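Lysyl-trna-dependent l-ysyl-phosphatidylgycerol synthase (Bacillus licheniformis, PDB 4V36) transfers lysine from lysyl-tRNA to the membrane lipid phosphatidylglycerol, a modification linked to bacterial resistance. Local coordinates at residues Ala50-Ala55 against Pro75-Glu80; Leu61-Asp66 against Tyr90-Tyr95; Ile10-Asp15 against Phe42-Asp47; Gly116-Val121 against Arg307-Ala312. All coordinates share one frame; numbering follows the deposited sequence.

Contact 1 of 4, residues Ala50-Ala55 against Pro75-Glu80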
loop_
_atom_site.group_PDB
_atom_site.type_symbol
_atom_site.label_atom_id
_atom_site.label_comp_id
_atom_site.label_asym_id
_atom_site.label_seq_id
_atom_site.Cartn_x
_atom_site.Cartn_y
_atom_site.Cartn_z
ATOM N N ALA A 50 9.480 4.578 18.364
ATOM C CA ALA A 50 8.360 3.938 17.680
ATOM C C ALA A 50 7.267 4.938 17.311
ATOM O O ALA A 50 7.142 5.994 17.932
ATOM C CB ALA A 50 7.790 2.825 18.540
ATOM N N LEU A 51 6.472 4.595 16.300
ATOM C CA LEU A 51 5.448 5.500 15.792
ATOM C C LEU A 51 4.187 4.774 15.326
ATOM O O LEU A 51 4.260 3.766 14.623
ATOM C CB LEU A 51 6.012 6.332 14.638
ATOM C CG LEU A 51 5.008 7.177 13.853
ATOM C CD1 LEU A 51 4.400 8.256 14.736
ATOM C CD2 LEU A 51 5.666 7.788 12.628
ATOM N N ILE A 52 3.033 5.301 15.718
ATOM C CA ILE A 52 1.751 4.778 15.262
ATOM C C ILE A 52 1.001 5.816 14.430
ATOM O O ILE A 52 0.732 6.924 14.895
ATOM C CB ILE A 52 0.865 4.336 16.444
ATOM C CG1 ILE A 52 1.353 2.998 17.000
ATOM C CG2 ILE A 52 -0.590 4.222 16.012
ATOM C CD1 ILE A 52 0.469 2.436 18.095
ATOM N N GLN A 53 0.678 5.452 13.193
ATOM C CA GLN A 53 -0.111 6.314 12.321
ATOM C C GLN A 53 -1.568 5.864 12.341
ATOM O O GLN A 53 -1.852 4.668 12.284
ATOM C CB GLN A 53 0.437 6.290 10.895
ATOM C CG GLN A 53 1.921 6.586 10.801
ATOM C CD GLN A 53 2.429 6.575 9.372
ATOM O OE1 GLN A 53 1.655 6.718 8.424
ATOM N NE2 GLN A 53 3.737 6.403 9.211
ATOM N N PHE A 54 -2.489 6.818 12.416
ATOM C CA PHE A 54 -3.899 6.477 12.547
ATOM C C PHE A 54 -4.827 7.570 12.036
ATOM O O PHE A 54 -4.394 8.681 11.729
ATOM C CB PHE A 54 -4.231 6.171 14.011
ATOM C CG PHE A 54 -4.101 7.359 14.923
ATOM C CD1 PHE A 54 -2.864 7.735 15.422
ATOM C CD2 PHE A 54 -5.216 8.097 15.286
ATOM C CE1 PHE A 54 -2.741 8.828 16.261
ATOM C CE2 PHE A 54 -5.100 9.190 16.125
ATOM C CZ PHE A 54 -3.860 9.555 16.614
ATOM N N ALA A 55 -6.111 7.239 11.952
ATOM C CA ALA A 55 -7.142 8.201 11.591
ATOM C C ALA A 55 -8.323 8.062 12.543
ATOM O O ALA A 55 -8.613 6.968 13.025
ATOM C CB ALA A 55 -7.584 8.005 10.153
ATOM N N PRO A 75 6.005 -2.848 21.847
ATOM C CA PRO A 75 5.050 -3.046 22.945
ATOM C C PRO A 75 4.777 -1.763 23.727
ATOM O O PRO A 75 3.676 -1.583 24.245
ATOM C CB PRO A 75 5.745 -4.082 23.835
ATOM C CG PRO A 75 6.657 -4.808 22.922
ATOM C CD PRO A 75 7.149 -3.774 21.957
ATOM N N LEU A 76 5.771 -0.884 23.799
ATOM C CA LEU A 76 5.638 0.363 24.542
ATOM C C LEU A 76 4.669 1.334 23.870
ATOM O O LEU A 76 3.797 1.901 24.526
ATOM C CB LEU A 76 7.005 1.028 24.714
ATOM C CG LEU A 76 7.008 2.383 25.426
ATOM C CD1 LEU A 76 6.398 2.264 26.814
ATOM C CD2 LEU A 76 8.417 2.942 25.505
ATOM N N VAL A 77 4.825 1.521 22.562
ATOM C CA VAL A 77 4.003 2.481 21.832
ATOM C C VAL A 77 2.551 2.011 21.736
ATOM O O VAL A 77 1.625 2.822 21.785
ATOM C CB VAL A 77 4.568 2.751 20.412
ATOM C CG1 VAL A 77 4.594 1.478 19.574
ATOM C CG2 VAL A 77 3.773 3.845 19.715
ATOM N N ILE A 78 2.354 0.701 21.622
ATOM C CA ILE A 78 1.013 0.134 21.569
ATOM C C ILE A 78 0.333 0.296 22.923
ATOM O O ILE A 78 -0.854 0.611 23.002
ATOM C CB ILE A 78 1.043 -1.353 21.165
ATOM C CG1 ILE A 78 1.548 -1.497 19.728
ATOM C CG2 ILE A 78 -0.338 -1.978 21.297
ATOM C CD1 ILE A 78 1.703 -2.930 19.279
ATOM N N LYS A 79 1.105 0.096 23.987
ATOM C CA LYS A 79 0.606 0.250 25.348
ATOM C C LYS A 79 0.179 1.689 25.624
ATOM O O LYS A 79 -0.894 1.931 26.173
ATOM C CB LYS A 79 1.673 -0.186 26.354
ATOM C CG LYS A 79 1.243 -0.105 27.809
ATOM C CD LYS A 79 2.353 -0.595 28.726
ATOM C CE LYS A 79 1.941 -0.536 30.187
ATOM N NZ LYS A 79 3.031 -1.010 31.083
ATOM N N GLU A 80 1.025 2.638 25.235
ATOM C CA GLU A 80 0.747 4.054 25.453
ATOM C C GLU A 80 -0.425 4.545 24.608
ATOM O O GLU A 80 -1.269 5.302 25.086
ATOM C CB GLU A 80 1.990 4.895 25.152
ATOM C CG GLU A 80 3.145 4.662 26.111
ATOM C CD GLU A 80 4.396 5.419 25.709
ATOM O OE1 GLU A 80 4.414 5.998 24.603
ATOM O OE2 GLU A 80 5.361 5.438 26.501
#
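Val77 of the helical segment 75-80 sets its two methyl branches on Ala50 and Ile52 of the strand segment 50-55, and these apolar touches make up nearly the whole contact. CG1 of Val77 meets Ala50 CB at 3.6 Å, while its other branch, CG2, lies against Ile52 CG1 at 3.7 Å. One valine thus spans two residues that project from the same face of the strand, one methyl for each. The torsion of Val77 accounts for this division: with chi1 at 61°, CG1 sits between the backbone N and the carbonyl carbon, and CG2 lies opposite the N. Ile52 runs obliquely across the valine, and its extended outer arm (chi2 -175°) carries CD1 on toward the helix backbone, 3.9 Å from Val77 O. Ile52 CD1 has a looser contact with Ile78 CG1, at 4.4 Å.

Polar interactions stay within each element or go to other parts of the chain. The helix keeps its own backbone bonds, such as Lys79 N to Pro75 O at 3.1 Å. At the strand, Ala50 N is bonded to Ser45 OG, and Ile52 pairs through its backbone with Phe43 of the edge strand.

As for packing, the short axes approach to 8.1 Å and cross at -44°. Pro67 of strand 60-69 touches both Ile52 and Val77, extending the apolar layer between helix 74-87 and the mixed sheet. With no hydrogen bond between the segments, their cohesion rests on the shape fit and burial of small aliphatic groups.

Contact 2 of 4, residues Leu61-Asp66 against Tyr90-Tyr95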
loop_
_atom_site.group_PDB
_atom_site.type_symbol
_atom_site.label_atom_id
_atom_site.label_comp_id
_atom_site.label_asym_id
_atom_site.label_seq_id
_atom_site.Cartn_x
_atom_site.Cartn_y
_atom_site.Cartn_z
ATOM N N LEU A 61 -10.716 4.828 16.562
ATOM C CA LEU A 61 -9.448 5.133 15.907
ATOM C C LEU A 61 -8.970 3.956 15.060
ATOM O O LEU A 61 -8.923 2.821 15.534
ATOM C CB LEU A 61 -8.382 5.494 16.943
ATOM C CG LEU A 61 -8.684 6.640 17.913
ATOM C CD1 LEU A 61 -7.591 6.747 18.962
ATOM C CD2 LEU A 61 -8.837 7.955 17.168
ATOM N N VAL A 62 -8.612 4.229 13.809
ATOM C CA VAL A 62 -8.118 3.187 12.915
ATOM C C VAL A 62 -6.626 3.353 12.642
ATOM O O VAL A 62 -6.208 4.314 11.998
ATOM C CB VAL A 62 -8.875 3.181 11.573
ATOM C CG1 VAL A 62 -8.407 2.018 10.707
ATOM C CG2 VAL A 62 -10.375 3.103 11.809
ATOM N N VAL A 63 -5.830 2.409 13.135
ATOM C CA VAL A 63 -4.385 2.432 12.933
ATOM C C VAL A 63 -4.010 1.763 11.613
ATOM O O VAL A 63 -4.536 0.703 11.276
ATOM C CB VAL A 63 -3.646 1.728 14.090
ATOM C CG1 VAL A 63 -2.144 1.718 13.847
ATOM C CG2 VAL A 63 -3.970 2.401 15.413
ATOM N N LEU A 64 -3.104 2.389 10.867
ATOM C CA LEU A 64 -2.643 1.830 9.602
ATOM C C LEU A 64 -1.384 0.987 9.791
ATOM O O LEU A 64 -0.282 1.521 9.926
ATOM C CB LEU A 64 -2.381 2.942 8.585
ATOM C CG LEU A 64 -1.961 2.478 7.189
ATOM C CD1 LEU A 64 -3.041 1.603 6.572
ATOM C CD2 LEU A 64 -1.654 3.664 6.291
ATOM N N GLY A 65 -1.556 -0.331 9.807
ATOM C CA GLY A 65 -0.438 -1.251 9.902
ATOM C C GLY A 65 0.176 -1.348 11.285
ATOM O O GLY A 65 -0.352 -0.804 12.254
ATOM N N ASP A 66 1.295 -2.060 11.369
ATOM C CA ASP A 66 2.057 -2.165 12.607
ATOM C C ASP A 66 2.816 -0.862 12.856
ATOM O O ASP A 66 2.927 -0.033 11.954
ATOM C CB ASP A 66 3.020 -3.356 12.536
ATOM C CG ASP A 66 2.297 -4.687 12.493
ATOM O OD1 ASP A 66 1.759 -5.105 13.540
ATOM O OD2 ASP A 66 2.273 -5.319 11.416
ATOM N N TYR A 90 -12.139 5.812 23.457
ATOM C CA TYR A 90 -12.142 5.476 22.037
ATOM C C TYR A 90 -11.860 3.996 21.804
ATOM O O TYR A 90 -11.069 3.383 22.519
ATOM C CB TYR A 90 -11.110 6.317 21.279
ATOM C CG TYR A 90 -11.429 7.794 21.218
ATOM C CD1 TYR A 90 -12.701 8.267 21.516
ATOM C CD2 TYR A 90 -10.456 8.717 20.855
ATOM C CE1 TYR A 90 -12.995 9.617 21.460
ATOM C CE2 TYR A 90 -10.740 10.069 20.797
ATOM C CZ TYR A 90 -12.010 10.514 21.099
ATOM O OH TYR A 90 -12.297 11.858 21.042
ATOM N N LEU A 91 -12.515 3.429 20.797
ATOM C CA LEU A 91 -12.230 2.068 20.365
ATOM C C LEU A 91 -11.104 2.098 19.337
ATOM O O LEU A 91 -11.099 2.942 18.443
ATOM C CB LEU A 91 -13.481 1.410 19.777
ATOM C CG LEU A 91 -13.340 -0.037 19.297
ATOM C CD1 LEU A 91 -13.052 -0.971 20.462
ATOM C CD2 LEU A 91 -14.585 -0.479 18.540
ATOM N N VAL A 92 -10.149 1.185 19.465
ATOM C CA VAL A 92 -8.995 1.188 18.573
ATOM C C VAL A 92 -8.995 -0.008 17.628
ATOM O O VAL A 92 -9.138 -1.154 18.054
ATOM C CB VAL A 92 -7.677 1.199 19.364
ATOM C CG1 VAL A 92 -6.488 1.171 18.416
ATOM C CG2 VAL A 92 -7.613 2.420 20.259
ATOM N N ILE A 93 -8.832 0.276 16.340
ATOM C CA ILE A 93 -8.783 -0.754 15.312
ATOM C C ILE A 93 -7.434 -0.721 14.596
ATOM O O ILE A 93 -6.919 0.351 14.284
ATOM C CB ILE A 93 -9.918 -0.571 14.285
ATOM C CG1 ILE A 93 -11.264 -0.421 14.996
ATOM C CG2 ILE A 93 -9.950 -1.732 13.305
ATOM C CD1 ILE A 93 -12.383 0.058 14.097
ATOM N N PHE A 94 -6.860 -1.895 14.352
ATOM C CA PHE A 94 -5.602 -1.987 13.621
ATOM C C PHE A 94 -5.833 -2.595 12.240
ATOM O O PHE A 94 -6.376 -3.693 12.117
ATOM C CB PHE A 94 -4.579 -2.813 14.406
ATOM C CG PHE A 94 -4.175 -2.193 15.715
ATOM C CD1 PHE A 94 -4.892 -2.450 16.872
ATOM C CD2 PHE A 94 -3.081 -1.348 15.786
ATOM C CE1 PHE A 94 -4.523 -1.878 18.076
ATOM C CE2 PHE A 94 -2.707 -0.773 16.986
ATOM C CZ PHE A 94 -3.430 -1.038 18.133
ATOM N N TYR A 95 -5.412 -1.877 11.205
ATOM C CA TYR A 95 -5.679 -2.290 9.834
ATOM C C TYR A 95 -4.408 -2.685 9.084
ATOM O O TYR A 95 -3.435 -1.933 9.051
ATOM C CB TYR A 95 -6.406 -1.169 9.089
ATOM C CG TYR A 95 -6.658 -1.460 7.630
ATOM C CD1 TYR A 95 -7.532 -2.466 7.241
ATOM C CD2 TYR A 95 -6.031 -0.718 6.639
ATOM C CE1 TYR A 95 -7.766 -2.732 5.904
ATOM C CE2 TYR A 95 -6.261 -0.973 5.302
ATOM C CZ TYR A 95 -7.128 -1.981 4.938
ATOM O OH TYR A 95 -7.355 -2.238 3.607
#
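Leu61 lays its branched end by the ring of Tyr90, CD1 coming to the ring edge near its plane, 4.0 Å from Tyr90 CD2. On the same face of the sheet Val63 lies alongside Phe94, the two side chains pointing the same way. Val63 CB is 3.6 Å from Phe94 CD2, and both valine methyls also reach that side of the ring; CG2 in addition touches Val92 CG1. Phe81 of helix 74-87 covers Val63 and Val92, while Tyr110 meets the Phe94 ring edge-to-face.

Between these side chains the backbones pair in parallel, with Leu61 opposite Val92 and Val63 opposite Phe94. Ile93 is gripped from both ends: its N gives a bond to Leu61 O at 2.7 Å, and its O accepts one from Val63 N at 2.6 Å. Strands 60-69 and 91-97 are joined through helix 74-87, so this pairing closes a beta-alpha-beta unit of the acetyltransferase-like fold. The last bond, Gly65 N to Tyr95 O, is more bent, at 143° at the hydrogen, where the chain turns with a positive phi.

On the opposite face Leu64 and Tyr95 run side by side, and Leu64 CD1 reaches the edge of the tyrosine ring, 3.8 Å from Tyr95 CD2. CG of Tyr95 lies anti to the backbone N (chi1 176°), which sets the ring beside Leu64; separately, Tyr95 CB packs 4.1 Å from Val62 CG1. Helix 319-330 packs over this face, Leu329 touching Val62 and Val326 touching Tyr95.

Contact 3 of 4, residues Ile10-Asp15 against Phe42-Asp47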
loop_
_atom_site.group_PDB
_atom_site.type_symbol
_atom_site.label_atom_id
_atom_site.label_comp_id
_atom_site.label_asym_id
_atom_site.label_seq_id
_atom_site.Cartn_x
_atom_site.Cartn_y
_atom_site.Cartn_z
ATOM N N ILE A 10 -6.112 13.340 20.909
ATOM C CA ILE A 10 -5.024 12.368 20.944
ATOM C C ILE A 10 -4.178 12.405 19.669
ATOM O O ILE A 10 -4.695 12.619 18.572
ATOM C CB ILE A 10 -5.580 10.937 21.166
ATOM C CG1 ILE A 10 -4.447 9.917 21.315
ATOM C CG2 ILE A 10 -6.531 10.543 20.042
ATOM C CD1 ILE A 10 -4.930 8.507 21.575
ATOM N N GLY A 11 -2.869 12.221 19.825
ATOM C CA GLY A 11 -1.967 12.147 18.691
ATOM C C GLY A 11 -1.384 13.484 18.282
ATOM O O GLY A 11 -1.754 14.527 18.822
ATOM N N GLU A 12 -0.468 13.449 17.318
ATOM C CA GLU A 12 0.170 14.657 16.810
ATOM C C GLU A 12 -0.274 14.971 15.387
ATOM O O GLU A 12 -0.705 14.083 14.650
ATOM C CB GLU A 12 1.694 14.520 16.846
ATOM C CG GLU A 12 2.279 14.229 18.215
ATOM C CD GLU A 12 3.789 14.087 18.176
ATOM O OE1 GLU A 12 4.380 14.321 17.099
ATOM O OE2 GLU A 12 4.385 13.741 19.218
ATOM N N GLU A 13 -0.161 16.240 15.011
ATOM C CA GLU A 13 -0.408 16.668 13.640
ATOM C C GLU A 13 0.673 16.082 12.735
ATOM O O GLU A 13 1.844 16.045 13.116
ATOM C CB GLU A 13 -0.421 18.198 13.553
ATOM C CG GLU A 13 -1.073 18.775 12.303
ATOM C CD GLU A 13 -2.590 18.758 12.368
ATOM O OE1 GLU A 13 -3.141 18.371 13.420
ATOM O OE2 GLU A 13 -3.231 19.139 11.366
ATOM N N PRO A 14 0.285 15.606 11.541
ATOM C CA PRO A 14 1.256 15.036 10.600
ATOM C C PRO A 14 2.339 16.030 10.189
ATOM O O PRO A 14 2.037 17.060 9.587
ATOM C CB PRO A 14 0.391 14.640 9.395
ATOM C CG PRO A 14 -0.885 15.407 9.555
ATOM C CD PRO A 14 -1.092 15.518 11.027
ATOM N N ASP A 15 3.588 15.716 10.521
ATOM C CA ASP A 15 4.722 16.569 10.178
ATOM C C ASP A 15 5.730 15.813 9.318
ATOM O O ASP A 15 6.406 14.903 9.802
ATOM C CB ASP A 15 5.396 17.098 11.445
ATOM C CG ASP A 15 6.578 17.999 11.141
ATOM O OD1 ASP A 15 6.570 18.660 10.082
ATOM O OD2 ASP A 15 7.516 18.049 11.964
ATOM N N PHE A 42 -0.255 11.278 13.886
ATOM C CA PHE A 42 0.886 10.497 14.347
ATOM C C PHE A 42 0.921 10.389 15.867
ATOM O O PHE A 42 0.542 11.321 16.576
ATOM C CB PHE A 42 2.195 11.110 13.841
ATOM C CG PHE A 42 2.344 11.074 12.346
ATOM C CD1 PHE A 42 1.673 10.127 11.590
ATOM C CD2 PHE A 42 3.158 11.988 11.698
ATOM C CE1 PHE A 42 1.810 10.094 10.216
ATOM C CE2 PHE A 42 3.298 11.960 10.325
ATOM C CZ PHE A 42 2.623 11.012 9.583
ATOM N N PHE A 43 1.376 9.242 16.360
ATOM C CA PHE A 43 1.559 9.040 17.791
ATOM C C PHE A 43 2.942 8.464 18.068
ATOM O O PHE A 43 3.167 7.264 17.909
ATOM C CB PHE A 43 0.476 8.118 18.357
ATOM C CG PHE A 43 0.530 7.965 19.853
ATOM C CD1 PHE A 43 -0.149 8.847 20.676
ATOM C CD2 PHE A 43 1.260 6.941 20.435
ATOM C CE1 PHE A 43 -0.101 8.711 22.052
ATOM C CE2 PHE A 43 1.313 6.801 21.810
ATOM C CZ PHE A 43 0.630 7.687 22.619
ATOM N N TYR A 44 3.867 9.325 18.474
ATOM C CA TYR A 44 5.215 8.886 18.813
ATOM C C TYR A 44 5.273 8.411 20.257
ATOM O O TYR A 44 4.653 9.005 21.139
ATOM C CB TYR A 44 6.225 10.012 18.586
ATOM C CG TYR A 44 6.430 10.367 17.130
ATOM C CD1 TYR A 44 7.393 9.719 16.368
ATOM C CD2 TYR A 44 5.662 11.348 16.518
ATOM C CE1 TYR A 44 7.585 10.039 15.037
ATOM C CE2 TYR A 44 5.847 11.675 15.187
ATOM C CZ TYR A 44 6.809 11.016 14.451
ATOM O OH TYR A 44 6.998 11.338 13.127
ATOM N N SER A 45 6.015 7.336 20.492
ATOM C CA SER A 45 6.182 6.807 21.839
ATOM C C SER A 45 7.065 7.732 22.667
ATOM O O SER A 45 7.817 8.538 22.120
ATOM C CB SER A 45 6.780 5.400 21.796
ATOM O OG SER A 45 8.031 5.397 21.132
ATOM N N SER A 46 6.968 7.613 23.987
ATOM C CA SER A 46 7.783 8.416 24.892
ATOM C C SER A 46 9.263 8.094 24.716
ATOM O O SER A 46 10.128 8.937 24.953
ATOM C CB SER A 46 7.358 8.187 26.342
ATOM O OG SER A 46 7.458 6.817 26.691
ATOM N N ASP A 47 9.544 6.865 24.295
ATOM C CA ASP A 47 10.908 6.435 24.018
ATOM C C ASP A 47 11.467 7.164 22.800
ATOM O O ASP A 47 12.672 7.401 22.704
ATOM C CB ASP A 47 10.952 4.920 23.800
ATOM C CG ASP A 47 12.358 4.400 23.596
ATOM O OD1 ASP A 47 13.304 5.001 24.147
ATOM O OD2 ASP A 47 12.517 3.386 22.884
HETATM O O HOH W 1 5.775 13.738 12.680
#
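Pro14 lies over one face of the Phe42 ring, its CB 4.1 Å from CE2, and its CA comes closer, at 3.7 Å from the same ring atom. Phe42 reaches this position because chi1 of -65° places CG beside its backbone N, and the end of the side chain comes nearer to segment 10-15 than its first bond would suggest. Leu19 of helix 16-25 and Leu51 of strand 50-57 also pack on this phenylalanine.

Glu12 stretches out beyond CG (chi2 179°) and crosses Tyr44 at about a right angle. Its OE1 arrives at the ring edge, near the ring plane, 3.3 Å from Tyr44 CD2, with the carboxylate turned 37° from the ring. Lys18 is the partner of this carboxylate in a salt bridge and also makes a cation-pi contact with Tyr44, linking the acid and the ring through one ammonium group. Gly11 CA comes to the edge of the Phe43 ring, 4.3 Å from Phe43 CD1. Farther along, a water spans the two segments, bonded to Tyr44 OH at 2.7 Å and donating to Asp15 O.

The backbones are joined between Glu12 and Phe42 by a reciprocal pair of bonds, and Phe42 N to Glu12 O measures 2.9 Å. Three residues after Glu12, Asp15 takes the N-cap position of helix 16-25. A single antiparallel bridge therefore adds the loop before this helix to strand 41-44, the outermost strand at that end of the mixed sheet, and the loop ends in a helix N-cap.

Contact 4 of 4, residues Gly116-Val121 against Arg307-Ala312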
loop_
_atom_site.group_PDB
_atom_site.type_symbol
_atom_site.label_atom_id
_atom_site.label_comp_id
_atom_site.label_asym_id
_atom_site.label_seq_id
_atom_site.Cartn_x
_atom_site.Cartn_y
_atom_site.Cartn_z
ATOM N N GLY A 116 -6.324 -10.276 3.326
ATOM C CA GLY A 116 -5.796 -10.676 2.038
ATOM C C GLY A 116 -4.317 -10.983 2.149
ATOM O O GLY A 116 -3.782 -11.083 3.253
ATOM N N GLU A 117 -3.653 -11.130 1.009
ATOM C CA GLU A 117 -2.228 -11.432 0.996
ATOM C C GLU A 117 -1.484 -10.543 0.009
ATOM O O GLU A 117 -1.982 -10.254 -1.079
ATOM C CB GLU A 117 -1.995 -12.907 0.655
ATOM C CG GLU A 117 -2.422 -13.872 1.752
ATOM C CD GLU A 117 -2.367 -15.324 1.313
ATOM O OE1 GLU A 117 -2.942 -15.651 0.253
ATOM O OE2 GLU A 117 -1.754 -16.140 2.034
ATOM N N GLU A 118 -0.292 -10.104 0.402
ATOM C CA GLU A 118 0.560 -9.311 -0.474
ATOM C C GLU A 118 1.400 -10.213 -1.369
ATOM O O GLU A 118 2.017 -11.167 -0.898
ATOM C CB GLU A 118 1.471 -8.390 0.341
ATOM C CG GLU A 118 0.757 -7.225 1.003
ATOM C CD GLU A 118 1.709 -6.313 1.752
ATOM O OE1 GLU A 118 2.841 -6.749 2.052
ATOM O OE2 GLU A 118 1.327 -5.159 2.038
ATOM N N ALA A 119 1.418 -9.906 -2.660
ATOM C CA ALA A 119 2.207 -10.672 -3.615
ATOM C C ALA A 119 3.658 -10.205 -3.610
ATOM O O ALA A 119 3.964 -9.095 -4.045
ATOM C CB ALA A 119 1.614 -10.555 -5.010
ATOM N N ILE A 120 4.548 -11.059 -3.115
ATOM C CA ILE A 120 5.969 -10.741 -3.061
ATOM C C ILE A 120 6.736 -11.530 -4.114
ATOM O O ILE A 120 6.882 -12.746 -4.005
ATOM C CB ILE A 120 6.564 -11.038 -1.674
ATOM C CG1 ILE A 120 5.681 -10.439 -0.577
ATOM C CG2 ILE A 120 7.988 -10.509 -1.581
ATOM C CD1 ILE A 120 5.482 -8.945 -0.698
ATOM N N VAL A 121 7.228 -10.829 -5.130
ATOM C CA VAL A 121 7.914 -11.471 -6.244
ATOM C C VAL A 121 9.427 -11.483 -6.057
ATOM O O VAL A 121 10.043 -10.440 -5.837
ATOM C CB VAL A 121 7.581 -10.776 -7.578
ATOM C CG1 VAL A 121 8.399 -11.371 -8.713
ATOM C CG2 VAL A 121 6.096 -10.885 -7.872
ATOM N N ARG A 307 2.094 -12.958 1.437
ATOM C CA ARG A 307 2.239 -12.513 2.818
ATOM C C ARG A 307 0.932 -11.908 3.318
ATOM O O ARG A 307 0.506 -10.850 2.853
ATOM C CB ARG A 307 3.381 -11.503 2.952
ATOM C CG ARG A 307 3.610 -11.035 4.382
ATOM C CD ARG A 307 5.000 -10.446 4.580
ATOM N NE ARG A 307 5.183 -9.184 3.872
ATOM C CZ ARG A 307 6.162 -8.949 3.004
ATOM N NH1 ARG A 307 7.054 -9.893 2.733
ATOM N NH2 ARG A 307 6.253 -7.769 2.407
ATOM N N GLY A 308 0.302 -12.587 4.270
ATOM C CA GLY A 308 -1.010 -12.197 4.755
ATOM C C GLY A 308 -1.050 -10.899 5.538
ATOM O O GLY A 308 -0.126 -10.573 6.283
ATOM N N LYS A 309 -2.136 -10.154 5.356
ATOM C CA LYS A 309 -2.389 -8.941 6.123
ATOM C C LYS A 309 -3.673 -9.124 6.924
ATOM O O LYS A 309 -4.635 -9.713 6.432
ATOM C CB LYS A 309 -2.491 -7.722 5.202
ATOM C CG LYS A 309 -1.339 -7.593 4.216
ATOM C CD LYS A 309 -0.520 -6.340 4.468
ATOM C CE LYS A 309 0.190 -6.392 5.808
ATOM N NZ LYS A 309 1.042 -5.187 6.025
ATOM N N TYR A 310 -3.690 -8.625 8.155
ATOM C CA TYR A 310 -4.797 -8.912 9.060
ATOM C C TYR A 310 -5.434 -7.667 9.663
ATOM O O TYR A 310 -4.786 -6.634 9.825
ATOM C CB TYR A 310 -4.324 -9.832 10.189
ATOM C CG TYR A 310 -3.788 -11.162 9.712
ATOM C CD1 TYR A 310 -2.454 -11.306 9.352
ATOM C CD2 TYR A 310 -4.615 -12.275 9.628
ATOM C CE1 TYR A 310 -1.959 -12.521 8.918
ATOM C CE2 TYR A 310 -4.129 -13.493 9.195
ATOM C CZ TYR A 310 -2.802 -13.611 8.841
ATOM O OH TYR A 310 -2.318 -14.823 8.408
ATOM N N LEU A 311 -6.716 -7.783 9.991
ATOM C CA LEU A 311 -7.418 -6.752 10.740
ATOM C C LEU A 311 -7.469 -7.145 12.211
ATOM O O LEU A 311 -7.879 -8.255 12.544
ATOM C CB LEU A 311 -8.834 -6.551 10.196
ATOM C CG LEU A 311 -9.696 -5.505 10.906
ATOM C CD1 LEU A 311 -9.211 -4.101 10.585
ATOM C CD2 LEU A 311 -11.160 -5.663 10.534
ATOM N N ALA A 312 -7.046 -6.241 13.087
ATOM C CA ALA A 312 -7.108 -6.502 14.519
ATOM C C ALA A 312 -8.303 -5.788 15.137
ATOM O O ALA A 312 -8.358 -4.559 15.174
ATOM C CB ALA A 312 -5.818 -6.079 15.199
#
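Ile120 presses CD1 over one face of the Arg307 guanidinium, 3.4 Å from NH2, while its CG1 lies 3.6 Å from NH1. The bend of the arginine at chi3 (68°) turns the group back across the isoleucine. Glu118 comes in obliquely, its carboxylate plane 71° from the guanidinium, and makes a salt bridge from OE1 to Arg307 NH2 of 3.6 Å. Each of the two has a further partner: Asn257 binds Glu118 OE1, and Glu220 pairs with Arg307. The other oxygen, Glu118 OE2, lies 3.3 Å from Lys309 CD, but its ion pair with NZ is long, at 4.0 Å.

Beneath this charged, largely buried face run two antiparallel strands, 111-122 and 305-313, the latter set between 91-97 and 111-122 in the mixed sheet. Glu118 and Arg307 form a hydrogen-bonded pair, with Glu118 N to Arg307 O at 2.7 Å.

The other face is looser and partly exposed. Glu117 rests mainly its CG on Gly308, 3.7 Å from Gly308 CA, at a pair whose backbones come close, 4.0 Å between the two CA atoms. Its carboxylate turns elsewhere, to Arg296, Lys114 and a bound Tris molecule, probably from the crystallisation liquor.

All four contacts involve the same mixed sheet. Contacts 1 and 2 join where strands 50-57 and 60-69 run side by side, Ala55 O lying 2.8 Å from Val62 N, and their segments alternate along the chain. Contact 3 adds the edge strand, with Ile52 O 2.8 Å from Phe43 N, the centres of contacts 1 and 3 being about 8 Å apart. Toward the middle of the sheet, contact 2 passes to contact 4 through Phe94 O and Ala312 N, 2.8 Å apart; contacts 3 and 4 do not touch, their centres about 26 Å apart. The bound lysine amide is about 11 Å from the Leu64 side chain and about 12 Å from that of Glu118, near both contacts 2 and 4.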